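PDB 3B8X: pyridoxamine 5-phosphate-dependent dehydrase from Escherichia coli, which catalyses removal of the C3'-hydroxyl from GDP-4-keto-6-deoxy-D-mannose by a combined transamination and deoxygenation, a step in the biosynthesis of the O-antigen sugar L-colitose. Local coordinates for residues V53-S57 against G58-N62; N142-D145 against E146-K149; I376-F379 against D380-D383. The protein carries 1 engineered substitution. One frame throughout, in Å; residues are numbered along the deposited sequence.

Contact 1: residues V53-S57 against G58-N62; sequences VMVSS and GSTAN. With G4M ([(2R,3S,4R,5R)-5-(2-amino-6-oxo-1,6-dihydro-9H-purin-9-yl)-3,4-dihydroxytetrahydrofuran-2-yl]methyl (2R,3S,4S,5S,6R)-3,4-dihydroxy-5-[({3-hydroxy-2-methyl-5-[(phosphonooxy)methyl]pyridin-4-yl}methyl)amino]-6-methyltetrahydro-2H-pyran-2-yl dihydrogen diphosphate), chain O.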
loop_
_atom_site.group_PDB
_atom_site.type_symbol
_atom_site.label_atom_id
_atom_site.label_comp_id
_atom_site.label_asym_id
_atom_site.label_seq_id
_atom_site.Cartn_x
_atom_site.Cartn_y
_atom_site.Cartn_z
ATOM N N VAL B 53 12.468 6.740 5.590
ATOM C CA VAL B 53 11.649 6.644 4.367
ATOM C C VAL B 53 10.196 6.570 4.786
ATOM O O VAL B 53 9.783 5.560 5.325
ATOM C CB VAL B 53 11.895 5.422 3.481
ATOM C CG1 VAL B 53 10.948 5.478 2.289
ATOM C CG2 VAL B 53 13.351 5.348 2.950
ATOM N N MET B 54 9.430 7.615 4.493
ATOM C CA MET B 54 7.999 7.655 4.804
ATOM C C MET B 54 7.154 6.898 3.788
ATOM O O MET B 54 7.414 6.972 2.598
ATOM C CB MET B 54 7.493 9.068 4.800
ATOM C CG MET B 54 6.063 9.176 5.414
ATOM S SD MET B 54 5.433 10.878 5.252
ATOM C CE MET B 54 4.015 10.928 6.374
ATOM N N VAL B 55 6.169 6.162 4.268
ATOM C CA VAL B 55 5.341 5.339 3.398
ATOM C C VAL B 55 3.895 5.484 3.798
ATOM O O VAL B 55 3.548 6.171 4.753
ATOM C CB VAL B 55 5.742 3.829 3.391
ATOM C CG1 VAL B 55 7.086 3.652 2.656
ATOM C CG2 VAL B 55 5.848 3.300 4.788
ATOM N N SER B 56 3.034 4.876 3.018
ATOM C CA SER B 56 1.621 5.036 3.254
ATOM C C SER B 56 1.080 4.620 4.621
ATOM O O SER B 56 0.068 5.159 5.019
ATOM C CB SER B 56 0.850 4.414 2.082
ATOM O OG SER B 56 0.941 2.980 2.103
ATOM N N SER B 57 1.674 3.649 5.318
ATOM C CA SER B 57 1.166 3.223 6.645
ATOM C C SER B 57 2.259 2.397 7.320
ATOM O O SER B 57 3.285 2.081 6.698
ATOM C CB SER B 57 -0.118 2.373 6.554
ATOM O OG SER B 57 0.146 1.193 5.810
ATOM N N GLY B 58 2.082 2.126 8.605
ATOM C CA GLY B 58 3.058 1.305 9.312
ATOM C C GLY B 58 3.007 -0.123 8.713
ATOM O O GLY B 58 3.992 -0.850 8.759
ATOM N N SER B 59 1.868 -0.522 8.145
ATOM C CA SER B 59 1.780 -1.848 7.510
ATOM C C SER B 59 2.633 -1.907 6.238
ATOM O O SER B 59 3.342 -2.876 6.009
ATOM C CB SER B 59 0.322 -2.239 7.177
ATOM O OG SER B 59 -0.510 -2.255 8.334
ATOM N N THR B 60 2.548 -0.875 5.389
ATOM C CA THR B 60 3.382 -0.854 4.212
ATOM C C THR B 60 4.829 -0.577 4.633
ATOM O O THR B 60 5.779 -0.857 3.899
ATOM C CB THR B 60 2.822 0.152 3.149
ATOM O OG1 THR B 60 2.772 1.487 3.678
ATOM C CG2 THR B 60 1.469 -0.293 2.681
ATOM N N ALA B 61 5.053 -0.056 5.828
ATOM C CA ALA B 61 6.476 0.098 6.201
ATOM C C ALA B 61 7.101 -1.290 6.520
ATOM O O ALA B 61 8.211 -1.656 6.072
ATOM C CB ALA B 61 6.603 1.086 7.417
ATOM N N ASN B 62 6.329 -2.121 7.199
ATOM C CA ASN B 62 6.773 -3.471 7.478
ATOM C C ASN B 62 6.897 -4.237 6.165
ATOM O O ASN B 62 7.807 -5.059 6.019
ATOM C CB ASN B 62 5.727 -4.195 8.338
ATOM C CG ASN B 62 5.837 -3.897 9.800
ATOM O OD1 ASN B 62 6.807 -3.302 10.254
ATOM N ND2 ASN B 62 4.832 -4.335 10.572
HETATM O OP3 G4M O . -2.017 0.876 11.313
HETATM P PL G4M O . -0.646 0.875 10.518
HETATM O OP1 G4M O . -0.761 0.162 9.064
HETATM O OP2 G4M O . -0.155 2.393 10.325
HETATM O OP4 G4M O . 0.495 0.168 11.442
HETATM C C5B G4M O . 0.286 -1.215 11.400
HETATM C C5L G4M O . 0.910 -1.790 12.614
HETATM C C6L G4M O . 2.109 -2.478 12.497
HETATM N N1L G4M O . 2.641 -3.045 13.556
HETATM C C2L G4M O . 2.098 -2.997 14.753
HETATM C C2A G4M O . 2.742 -3.722 15.912
HETATM C C3L G4M O . 0.919 -2.296 14.988
HETATM O O3L G4M O . 0.377 -2.343 16.225
HETATM C C4L G4M O . 0.313 -1.634 13.873
HETATM C C4A G4M O . -0.888 -0.921 13.999
HETATM N N4A G4M O . -1.517 -0.926 15.136
HETATM C C4G G4M O . -2.672 -0.113 15.285
HETATM C C5G G4M O . -3.677 -0.741 16.221
HETATM C C6G G4M O . -3.007 -1.166 17.527
HETATM O O5G G4M O . -4.532 0.362 16.509
HETATM C C3G G4M O . -3.390 0.108 13.943
HETATM O O3G G4M O . -3.102 1.434 13.516
HETATM C C2G G4M O . -4.928 -0.013 14.149
HETATM O O2G G4M O . -5.657 0.539 13.048
HETATM C C1G G4M O . -5.358 0.706 15.406
HETATM O O1G G4M O . -6.620 0.151 15.753
HETATM P P2 G4M O . -7.746 1.103 16.350
HETATM O O3P G4M O . -7.125 2.022 17.526
HETATM O O4P G4M O . -8.846 0.156 17.073
HETATM O OPP G4M O . -8.241 1.928 15.056
HETATM P P G4M O . -9.585 2.771 15.313
HETATM O O1P G4M O . -10.894 2.023 15.900
HETATM O O2P G4M O . -9.877 3.260 13.826
HETATM O "O5'" G4M O . -9.221 4.134 16.027
HETATM C "C5'" G4M O . -9.298 4.012 17.431
HETATM C "C4'" G4M O . -10.155 5.160 17.938
HETATM O "O4'" G4M O . -9.806 6.381 17.220
HETATM C "C3'" G4M O . -11.645 4.886 17.628
HETATM O "O3'" G4M O . -12.391 5.497 18.671
HETATM C "C2'" G4M O . -11.861 5.593 16.272
HETATM O "O2'" G4M O . -13.227 6.018 16.190
HETATM C "C1'" G4M O . -10.963 6.807 16.464
HETATM N N9 G4M O . -10.550 7.381 15.179
HETATM C C8 G4M O . -9.752 6.779 14.260
HETATM N N7 G4M O . -9.572 7.623 13.262
HETATM C C4 G4M O . -10.857 8.646 14.745
HETATM C C5 G4M O . -10.221 8.811 13.493
HETATM C C6 G4M O . -10.357 10.067 12.799
HETATM O O6 G4M O . -9.835 10.300 11.720
HETATM N N3 G4M O . -11.589 9.642 15.255
HETATM C C2 G4M O . -11.720 10.781 14.595
HETATM N N1 G4M O . -11.121 11.015 13.384
HETATM N N2 G4M O . -12.486 11.770 15.130
#
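T60 turns its hydroxyl back toward the end of strand 51-55 and meets two serines there. The backbone N of S57 donates to T60 OG1 in a bent bond of 2.9 Å. S56 OG lies 2.8 Å from the same T60 OG1 in a hydroxyl-hydroxyl hydrogen bond. S57 answers in the reverse direction: its OG accepts from T60 N at 3.2 Å, a nearly straight bond of 167°. The two reciprocal bonds make a capping box, with S57 as the N-cap of helix 58-68. In both residues the oxygen sits between backbone N and carbonyl carbon (chi1 61° for S57, 60° for T60), which brings each hydroxyl over the turn to the other's amide. T60 CG2 is left on the flank, against S56 OG. Next to these bonds V55 CG2 meets A61 CB at 3.5 Å and also touches T60 OG1; the side chains of V55 and A61 both reach I200 of strand 198-202. N250 of the second subunit packs over S57, S59 and T60.

The amides of G58 and S59, just ahead of T60, donate to the cofactor phosphate of G4M. G58 N, on a residue without a side chain, gives its hydrogen to OP2 at 2.8 Å, while OP1 is gripped twice by S59, through its backbone N and, at 2.5 Å, through OG, which also bonds to T92. The phosphate thus sits at a helix N-terminus whose amides and dipole probably offset part of the negative charge.

Contact 2: residues N142-D145 against E146-K149; sequences NNFD and EINK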
loop_
_atom_site.group_PDB
_atom_site.type_symbol
_atom_site.label_atom_id
_atom_site.label_comp_id
_atom_site.label_asym_id
_atom_site.label_seq_id
_atom_site.Cartn_x
_atom_site.Cartn_y
_atom_site.Cartn_z
ATOM N N ASN B 142 11.858 -3.677 23.769
ATOM C CA ASN B 142 12.437 -4.958 24.168
ATOM C C ASN B 142 13.718 -4.672 24.922
ATOM O O ASN B 142 14.258 -3.570 24.825
ATOM C CB ASN B 142 12.807 -5.747 22.917
ATOM C CG ASN B 142 11.630 -6.408 22.320
ATOM O OD1 ASN B 142 11.366 -7.560 22.667
ATOM N ND2 ASN B 142 10.789 -5.634 21.574
ATOM N N ASN B 143 14.251 -5.662 25.631
ATOM C CA ASN B 143 15.526 -5.410 26.255
ATOM C C ASN B 143 16.563 -5.807 25.244
ATOM O O ASN B 143 16.883 -6.982 25.097
ATOM C CB ASN B 143 15.708 -6.146 27.587
ATOM C CG ASN B 143 17.111 -5.989 28.117
ATOM O OD1 ASN B 143 18.032 -5.776 27.339
ATOM N ND2 ASN B 143 17.285 -6.058 29.432
ATOM N N PHE B 144 17.031 -4.823 24.497
ATOM C CA PHE B 144 17.965 -5.054 23.405
ATOM C C PHE B 144 19.331 -5.592 23.804
ATOM O O PHE B 144 19.968 -6.289 23.033
ATOM C CB PHE B 144 17.994 -3.874 22.431
ATOM C CG PHE B 144 16.716 -3.744 21.650
ATOM C CD1 PHE B 144 15.774 -2.775 21.966
ATOM C CD2 PHE B 144 16.424 -4.670 20.652
ATOM C CE1 PHE B 144 14.545 -2.710 21.265
ATOM C CE2 PHE B 144 15.236 -4.589 19.924
ATOM C CZ PHE B 144 14.297 -3.639 20.247
ATOM N N ASP B 145 19.720 -5.345 25.050
ATOM C CA ASP B 145 20.973 -5.900 25.566
ATOM C C ASP B 145 20.818 -7.412 25.606
ATOM O O ASP B 145 21.627 -8.165 25.047
ATOM C CB ASP B 145 21.190 -5.422 27.003
ATOM C CG ASP B 145 21.718 -3.999 27.073
ATOM O OD1 ASP B 145 22.183 -3.482 26.037
ATOM O OD2 ASP B 145 21.657 -3.391 28.164
ATOM N N GLU B 146 19.778 -7.871 26.289
ATOM C CA GLU B 146 19.588 -9.309 26.364
ATOM C C GLU B 146 19.492 -9.895 24.972
ATOM O O GLU B 146 19.985 -11.003 24.714
ATOM C CB GLU B 146 18.277 -9.643 27.119
ATOM C CG GLU B 146 18.239 -9.169 28.564
ATOM C CD GLU B 146 19.444 -9.620 29.366
ATOM O OE1 GLU B 146 19.243 -10.345 30.366
ATOM O OE2 GLU B 146 20.580 -9.232 29.008
ATOM N N ILE B 147 18.769 -9.186 24.107
ATOM C CA ILE B 147 18.550 -9.680 22.756
ATOM C C ILE B 147 19.842 -9.757 21.969
ATOM O O ILE B 147 20.131 -10.750 21.297
ATOM C CB ILE B 147 17.539 -8.824 22.006
ATOM C CG1 ILE B 147 16.153 -9.147 22.549
ATOM C CG2 ILE B 147 17.617 -9.098 20.514
ATOM C CD1 ILE B 147 15.101 -8.407 21.912
ATOM N N ASN B 148 20.628 -8.693 22.058
ATOM C CA ASN B 148 21.899 -8.684 21.356
ATOM C C ASN B 148 22.878 -9.734 21.889
ATOM O O ASN B 148 23.652 -10.314 21.121
ATOM C CB ASN B 148 22.489 -7.282 21.389
ATOM C CG ASN B 148 21.940 -6.420 20.268
ATOM O OD1 ASN B 148 21.726 -6.917 19.158
ATOM N ND2 ASN B 148 21.660 -5.150 20.556
ATOM N N LYS B 149 22.796 -10.032 23.184
ATOM C CA LYS B 149 23.639 -11.065 23.791
ATOM C C LYS B 149 23.311 -12.399 23.139
ATOM O O LYS B 149 24.197 -13.154 22.731
ATOM C CB LYS B 149 23.344 -11.188 25.282
ATOM C CG LYS B 149 23.880 -10.043 26.103
ATOM C CD LYS B 149 23.875 -10.395 27.586
ATOM C CE LYS B 149 25.175 -9.962 28.265
ATOM N NZ LYS B 149 25.362 -8.475 28.287
#
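D145, E146 and I147 lie in the first turn of helix 144-151, which F144 opens, and N143 caps it from the position just before. With chi1 at 173° the amide of N143 points away from its own N and forward over the turn, where OD1 receives E146 N at 2.9 Å. That bond is nearly straight at 168°, although the donor lies well above the plane of the amide. The same oxygen also takes a weak, strongly bent bond from D145 N, so one side-chain atom serves two amides of the opening turn. The amide of N143 is further backed by the aliphatic part of E146, whose CG lies 3.4 Å from N143 ND2; the glutamate chain bends at chi2, and its carboxylate plane is turned 31° from the amide.

D145 adds mainly its backbone: its O accepts from K149 N at 2.9 Å, while its side chain turns outward, OD2 making a weak hydrogen bond to N171. I147 faces inward. Its N bonds to N143 O at 3.1 Å, and its extended side chain carries CD1 to N142 CB at 3.7 Å and, more loosely, alongside the ring of F144. N142 CB in turn lies above one face of that ring, toward its rim, and the ring stacks with F178. The amide of N142 is tied to N136 and to the end of strand 129-135.

F144 and I147 both rest on L158 and T134, from the two neighbouring parallel strands. An asparagine N-cap thus begins the helix of a beta-alpha-beta crossover, strand 129-135 to helix 144-151 to strand 157-161, within the large sheet of this PLP-dependent transferase fold.

Contact 3: residues I376-F379 against D380-D383; sequences IELF and DEID. With NA (sodium ion), chain L.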
loop_
_atom_site.group_PDB
_atom_site.type_symbol
_atom_site.label_atom_id
_atom_site.label_comp_id
_atom_site.label_asym_id
_atom_site.label_seq_id
_atom_site.Cartn_x
_atom_site.Cartn_y
_atom_site.Cartn_z
ATOM N N ILE B 376 -2.720 13.910 26.345
ATOM C CA ILE B 376 -3.429 14.868 27.195
ATOM C C ILE B 376 -3.582 14.189 28.580
ATOM O O ILE B 376 -3.785 12.986 28.631
ATOM C CB ILE B 376 -4.887 15.082 26.625
ATOM C CG1 ILE B 376 -4.853 15.627 25.206
ATOM C CG2 ILE B 376 -5.697 16.046 27.476
ATOM C CD1 ILE B 376 -5.832 14.924 24.298
ATOM N N GLU B 377 -3.482 14.925 29.690
ATOM C CA GLU B 377 -3.620 14.300 31.015
ATOM C C GLU B 377 -4.916 13.535 31.104
ATOM O O GLU B 377 -5.925 13.980 30.568
ATOM C CB GLU B 377 -3.528 15.308 32.176
ATOM C CG GLU B 377 -4.663 16.352 32.231
ATOM C CD GLU B 377 -5.866 15.950 33.084
ATOM O OE1 GLU B 377 -5.878 14.872 33.711
ATOM O OE2 GLU B 377 -6.845 16.716 33.105
ATOM N N LEU B 378 -4.887 12.427 31.838
ATOM C CA LEU B 378 -6.048 11.567 31.996
ATOM C C LEU B 378 -6.348 11.285 33.481
ATOM O O LEU B 378 -6.890 10.216 33.821
ATOM C CB LEU B 378 -5.735 10.229 31.293
ATOM C CG LEU B 378 -5.890 10.216 29.770
ATOM C CD1 LEU B 378 -5.314 8.952 29.112
ATOM C CD2 LEU B 378 -7.359 10.352 29.425
ATOM N N PHE B 379 -6.012 12.212 34.373
ATOM C CA PHE B 379 -6.216 11.918 35.792
ATOM C C PHE B 379 -7.602 11.528 36.194
ATOM O O PHE B 379 -7.756 10.580 36.955
ATOM C CB PHE B 379 -5.646 12.968 36.744
ATOM C CG PHE B 379 -4.266 13.419 36.386
ATOM C CD1 PHE B 379 -4.036 14.740 36.005
ATOM C CD2 PHE B 379 -3.212 12.521 36.351
ATOM C CE1 PHE B 379 -2.789 15.159 35.633
ATOM C CE2 PHE B 379 -1.948 12.936 35.972
ATOM C CZ PHE B 379 -1.738 14.267 35.616
ATOM N N ASP B 380 -8.610 12.261 35.700
ATOM C CA ASP B 380 -10.004 11.921 36.070
ATOM C C ASP B 380 -10.434 10.617 35.478
ATOM O O ASP B 380 -11.155 9.836 36.097
ATOM C CB ASP B 380 -10.991 13.019 35.663
ATOM C CG ASP B 380 -10.666 14.353 36.319
ATOM O OD1 ASP B 380 -10.147 14.341 37.459
ATOM O OD2 ASP B 380 -10.855 15.398 35.667
ATOM N N GLU B 381 -10.008 10.411 34.244
ATOM C CA GLU B 381 -10.333 9.203 33.517
ATOM C C GLU B 381 -9.727 7.977 34.188
ATOM O O GLU B 381 -10.300 6.900 34.175
ATOM C CB GLU B 381 -9.862 9.351 32.066
ATOM C CG GLU B 381 -10.680 10.356 31.262
ATOM C CD GLU B 381 -10.108 11.772 31.351
ATOM O OE1 GLU B 381 -9.342 12.034 32.287
ATOM O OE2 GLU B 381 -10.399 12.636 30.492
ATOM N N ILE B 382 -8.539 8.133 34.745
ATOM C CA ILE B 382 -7.899 6.991 35.424
ATOM C C ILE B 382 -8.548 6.687 36.771
ATOM O O ILE B 382 -8.638 5.526 37.206
ATOM C CB ILE B 382 -6.386 7.238 35.601
ATOM C CG1 ILE B 382 -5.671 6.959 34.283
ATOM C CG2 ILE B 382 -5.778 6.290 36.640
ATOM C CD1 ILE B 382 -4.295 7.648 34.197
ATOM N N ASP B 383 -8.936 7.740 37.479
ATOM C CA ASP B 383 -9.614 7.553 38.766
ATOM C C ASP B 383 -10.874 6.763 38.448
ATOM O O ASP B 383 -11.355 5.890 39.190
ATOM C CB ASP B 383 -10.127 8.905 39.285
ATOM C CG ASP B 383 -9.026 9.812 39.840
ATOM O OD1 ASP B 383 -7.982 9.302 40.297
ATOM O OD2 ASP B 383 -9.228 11.050 39.853
HETATM NA NA NA L . -9.911 16.224 33.048
HETATM O O HOH W 1 -8.489 14.361 33.525
HETATM O O HOH W 2 -8.988 16.469 30.641
HETATM O O HOH W 3 -8.746 17.414 34.761
HETATM O O HOH W 4 -11.985 14.585 32.009
HETATM O O HOH W 5 -11.717 17.758 33.678
#
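D380, in the first turn of the helix, and E377, in the loop before it, both face one sodium ion, D380 binding it directly and E377 through water. D380 OD2 is the protein ligand of the ion at 2.9 Å, and five waters complete the coordination. Water 1, a ligand of the sodium, ties the site together: it donates to E377 OE1 and to E381 OE1 and accepts from D380 N. Water 3 donates to E377 OE2 at 2.6 Å. The cation and its waters lie among three carboxylates, and probably ease the repulsion between them. In another structure of this protein E377 and D380 bind magnesium.

A second shell sets these groups. E377 OE1 also accepts from F379 N at 2.7 Å, a bond that folds the glutamate back over the start of the helix; its chain is turned at chi2 (92°) to allow this. E381 bends likewise, bringing its carboxylate beside the backbone of L378; the two side chains cross at about a right angle, L378 CD2 lying 3.6 Å from E381 CD.

L378 is the N-cap of helix 379-388, which follows the loop after strand 368-372, and its O receives I382 N at 2.8 Å. This helix lies against the long helix 255-286: I382 packs on Y281 and F282, F379 meets Y281 edge-to-face, D383 bonds to the Y281 hydroxyl, and N278 holds the backbone of I376 and L378.

All three contacts are helix beginnings, but they lie apart and none touches another. Contact 1 is the one that binds G4M, whose phosphate it holds while residues of the second subunit reach the same ligand. Contact 2 starts a helix that packs on the large mixed sheet to which strand 51-55 belongs; its centre is about 25 Å from that of contact 1, with nearest atoms about 12 Å apart, and the N142 side chain stays about 10 Å from a bound G4M. Contact 3 is more remote, its centre about 32 Å from that of contact 1 and about 33 Å from that of contact 2. Whereas contact 1 puts a helix start against an anion, contact 3 gathers acidic side chains round a cation.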